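PDB 4BQ2: B-agarase from Saccharophagus degradans, which hydrolyses beta-1,4 linkages of agarose as a family 50 exo-beta-agarase, probably releasing short neoagaro-oligosaccharides from chain ends. Local coordinates for residues A[434-439]-A[487-492]. Numbering follows the deposited sequence.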
ATOM      1  N   ASN A 434       6.719 -12.193 -11.106  1.00 13.50           N
ATOM      2  CA  ASN A 434       5.284 -11.979 -10.937  1.00 14.00           C
ATOM      3  C   ASN A 434       4.533 -12.034 -12.234  1.00 14.03           C
ATOM      4  O   ASN A 434       5.085 -11.788 -13.332  1.00 15.74           O
ATOM      5  CB  ASN A 434       5.013 -10.596 -10.325  1.00 14.70           C
ATOM      6  CG  ASN A 434       5.258  -9.449 -11.318  1.00 15.13           C
ATOM      7  OD1 ASN A 434       6.407  -8.950 -11.513  1.00 16.86           O
ATOM      8  ND2 ASN A 434       4.194  -9.025 -11.950  1.00 14.78           N
ATOM      9  N   GLY A 435       3.239 -12.296 -12.102  1.00 14.39           N
ATOM     10  CA  GLY A 435       2.312 -12.139 -13.205  1.00 13.31           C
ATOM     11  C   GLY A 435       0.965 -11.752 -12.646  1.00 13.66           C
ATOM     12  O   GLY A 435       0.724 -11.841 -11.412  1.00 13.38           O
ATOM     13  N   TRP A 436       0.104 -11.296 -13.546  1.00 13.97           N
ATOM     14  CA  TRP A 436      -1.270 -10.941 -13.206  1.00 15.18           C
ATOM     15  C   TRP A 436      -2.185 -11.737 -14.120  1.00 15.23           C
ATOM     16  O   TRP A 436      -1.964 -11.770 -15.332  1.00 15.05           O
ATOM     17  CB  TRP A 436      -1.550  -9.475 -13.542  1.00 14.48           C
ATOM     18  CG  TRP A 436      -0.725  -8.401 -12.942  1.00 14.77           C
ATOM     19  CD1 TRP A 436       0.392  -7.826 -13.489  1.00 15.23           C
ATOM     20  CD2 TRP A 436      -0.998  -7.676 -11.724  1.00 14.90           C
ATOM     21  NE1 TRP A 436       0.838  -6.806 -12.688  1.00 15.40           N
ATOM     22  CE2 TRP A 436      -0.008  -6.675 -11.608  1.00 15.71           C
ATOM     23  CE3 TRP A 436      -1.993  -7.761 -10.754  1.00 15.10           C
ATOM     24  CZ2 TRP A 436       0.046  -5.779 -10.511  1.00 16.02           C
ATOM     25  CZ3 TRP A 436      -1.972  -6.857  -9.654  1.00 16.13           C
ATOM     26  CH2 TRP A 436      -0.942  -5.899  -9.532  1.00 16.03           C
ATOM     27  N   VAL A 437      -3.220 -12.354 -13.554  1.00 16.38           N
ATOM     28  CA  VAL A 437      -4.204 -13.059 -14.366  1.00 16.99           C
ATOM     29  C   VAL A 437      -5.315 -12.076 -14.688  1.00 17.06           C
ATOM     30  O   VAL A 437      -6.152 -11.739 -13.833  1.00 15.71           O
ATOM     31  CB  VAL A 437      -4.755 -14.341 -13.672  1.00 17.00           C
ATOM     32  CG1 VAL A 437      -5.735 -15.106 -14.592  1.00 16.52           C
ATOM     33  CG2 VAL A 437      -3.595 -15.220 -13.281  1.00 17.93           C
ATOM     34  N   ILE A 438      -5.297 -11.609 -15.938  1.00 17.34           N
ATOM     35  CA  ILE A 438      -6.283 -10.657 -16.410  1.00 18.68           C
ATOM     36  C   ILE A 438      -6.853 -11.194 -17.708  1.00 18.72           C
ATOM     37  O   ILE A 438      -6.255 -12.062 -18.355  1.00 18.71           O
ATOM     38  CB  ILE A 438      -5.678  -9.236 -16.612  1.00 19.22           C
ATOM     39  CG1 ILE A 438      -4.653  -9.219 -17.774  1.00 21.70           C
ATOM     40  CG2 ILE A 438      -5.053  -8.729 -15.307  1.00 20.87           C
ATOM     41  CD1 ILE A 438      -4.114  -7.825 -18.142  1.00 21.34           C
ATOM     42  N   GLY A 439      -8.000 -10.677 -18.108  1.00 19.55           N
ATOM     43  CA  GLY A 439      -8.595 -11.157 -19.357  1.00 21.55           C
ATOM     44  C   GLY A 439     -10.097 -10.945 -19.400  1.00 22.09           C
ATOM     45  O   GLY A 439     -10.650 -10.259 -18.556  1.00 22.71           O
ATOM     46  N   PHE A 487       5.066 -14.532  -7.434  1.00 13.59           N
ATOM     47  CA  PHE A 487       3.792 -13.948  -6.966  1.00 13.81           C
ATOM     48  C   PHE A 487       2.799 -13.901  -8.118  1.00 14.00           C
ATOM     49  O   PHE A 487       3.176 -13.603  -9.272  1.00 14.59           O
ATOM     50  CB  PHE A 487       3.995 -12.495  -6.507  1.00 13.44           C
ATOM     51  CG  PHE A 487       4.834 -12.383  -5.262  1.00 13.24           C
ATOM     52  CD1 PHE A 487       4.322 -12.782  -4.016  1.00 13.54           C
ATOM     53  CD2 PHE A 487       6.119 -11.876  -5.323  1.00 13.66           C
ATOM     54  CE1 PHE A 487       5.096 -12.675  -2.863  1.00 12.99           C
ATOM     55  CE2 PHE A 487       6.909 -11.780  -4.164  1.00 13.77           C
ATOM     56  CZ  PHE A 487       6.387 -12.182  -2.934  1.00 13.36           C
ATOM     57  N   ILE A 488       1.555 -14.238  -7.843  1.00 13.35           N
ATOM     58  CA  ILE A 488       0.524 -14.066  -8.870  1.00 13.76           C
ATOM     59  C   ILE A 488      -0.587 -13.198  -8.267  1.00 13.79           C
ATOM     60  O   ILE A 488      -1.111 -13.506  -7.185  1.00 13.62           O
ATOM     61  CB  ILE A 488      -0.052 -15.403  -9.383  1.00 13.66           C
ATOM     62  CG1 ILE A 488       1.032 -16.284 -10.047  1.00 14.45           C
ATOM     63  CG2 ILE A 488      -1.208 -15.128 -10.364  1.00 15.08           C
ATOM     64  CD1 ILE A 488       1.606 -15.799 -11.386  1.00 14.44           C
ATOM     65  N   ASP A 489      -0.923 -12.108  -8.960  1.00 14.44           N
ATOM     66  CA  ASP A 489      -1.989 -11.168  -8.521  1.00 14.47           C
ATOM     67  C   ASP A 489      -1.579 -10.427  -7.249  1.00 14.50           C
ATOM     68  O   ASP A 489      -0.483 -10.598  -6.786  1.00 14.22           O
ATOM     69  CB  ASP A 489      -3.349 -11.875  -8.358  1.00 15.50           C
ATOM     70  CG  ASP A 489      -3.990 -12.233  -9.693  1.00 16.39           C
ATOM     71  OD1 ASP A 489      -3.633 -11.618 -10.747  1.00 16.00           O
ATOM     72  OD2 ASP A 489      -4.860 -13.150  -9.691  1.00 17.64           O
ATOM     73  N   ASN A 490      -2.449  -9.568  -6.697  1.00 15.08           N
ATOM     74  CA  ASN A 490      -2.063  -8.734  -5.590  1.00 15.19           C
ATOM     75  C   ASN A 490      -3.298  -8.075  -4.991  1.00 15.61           C
ATOM     76  O   ASN A 490      -4.101  -7.489  -5.753  1.00 14.72           O
ATOM     77  CB  ASN A 490      -1.114  -7.637  -6.109  1.00 15.13           C
ATOM     78  CG  ASN A 490      -0.727  -6.640  -5.043  1.00 15.56           C
ATOM     79  OD1 ASN A 490       0.008  -6.991  -4.129  1.00 17.28           O
ATOM     80  ND2 ASN A 490      -1.157  -5.368  -5.189  1.00 14.90           N
ATOM     81  N   GLU A 491      -3.462  -8.177  -3.661  1.00 15.63           N
ATOM     82  CA  GLU A 491      -4.511  -7.422  -2.947  1.00 15.80           C
ATOM     83  C   GLU A 491      -5.894  -7.534  -3.613  1.00 16.33           C
ATOM     84  O   GLU A 491      -6.595  -6.541  -3.854  1.00 17.03           O
ATOM     85  CB  GLU A 491      -4.078  -5.952  -2.806  1.00 16.57           C
ATOM     86  CG  GLU A 491      -2.784  -5.799  -2.010  1.00 16.27           C
ATOM     87  CD  GLU A 491      -2.454  -4.355  -1.674  1.00 18.23           C
ATOM     88  OE1 GLU A 491      -3.196  -3.453  -2.117  1.00 17.86           O
ATOM     89  OE2 GLU A 491      -1.451  -4.128  -0.950  1.00 18.53           O
ATOM     90  N   LYS A 492      -6.300  -8.770  -3.886  1.00 15.04           N
ATOM     91  CA  LYS A 492      -7.614  -9.032  -4.443  1.00 14.18           C
ATOM     92  C   LYS A 492      -8.651  -8.798  -3.360  1.00 13.97           C
ATOM     93  O   LYS A 492      -8.397  -9.034  -2.181  1.00 14.28           O
ATOM     94  CB  LYS A 492      -7.686 -10.475  -4.984  1.00 14.78           C
ATOM     95  CG  LYS A 492      -6.594 -10.783  -6.033  1.00 15.79           C
ATOM     96  CD  LYS A 492      -6.908 -12.068  -6.830  1.00 17.04           C
ATOM     97  CE  LYS A 492      -7.966 -11.767  -7.893  1.00 18.17           C
ATOM     98  NZ  LYS A 492      -7.489 -10.857  -8.997  1.00 19.02           N
TER
HETATM   99  O   HOH W   1      -5.127  -9.489 -11.416  1.00 20.06           O
HETATM  100  O   HOH W   2      -6.865 -12.793 -11.345  1.00 20.69           O
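F487 and N434 face each other where two parallel strands of the catalytic (beta/alpha)8 barrel of this GH50 enzyme end, a worked example of how adjacent barrel strands pair and then part at their C-terminal ends. F487 O receives the amide of G435 at 3.1 Å, and it also lies close to N434 CA in a CA-H...O contact. I488 sits on the opposite face of the sheet from F487; its CG2 meets V437 CG2 at 3.8 Å, on the side covered by helices 460-477 and 565-593. The D489 amide donates to G435 O over 3.0 Å in a nearly straight bond (169°). With its CG beside its own backbone N (chi1 -73°), the D489 carboxylate reaches back toward segment 434-439, and OD1 replaces a main-chain carbonyl as acceptor for V437 N, met on the syn side 25° out of the carboxylate plane. D489 OD2 is hydrogen-bonded to Y582 OH. N490 sets its CB 3.7 Å from W436 CZ3, while N490 OD1 is hydrogen-bonded to R603 NE. A glycerol, probably from the crystallisation liquor, lies about 4 Å from the W436 side chain and may mark a sugar-binding pocket. N490 and E491 form the Asn-Glu pair expected of clan GH-A glycosidases, E491 being the probable acid/base; it bonds W451 and N627. Finally K492 NZ forms a salt bridge with D489 OD2 (3.6 Å), and a water accepting from K492 NZ donates to both D489 OD2 and V437 O, the latter at 2.8 Å.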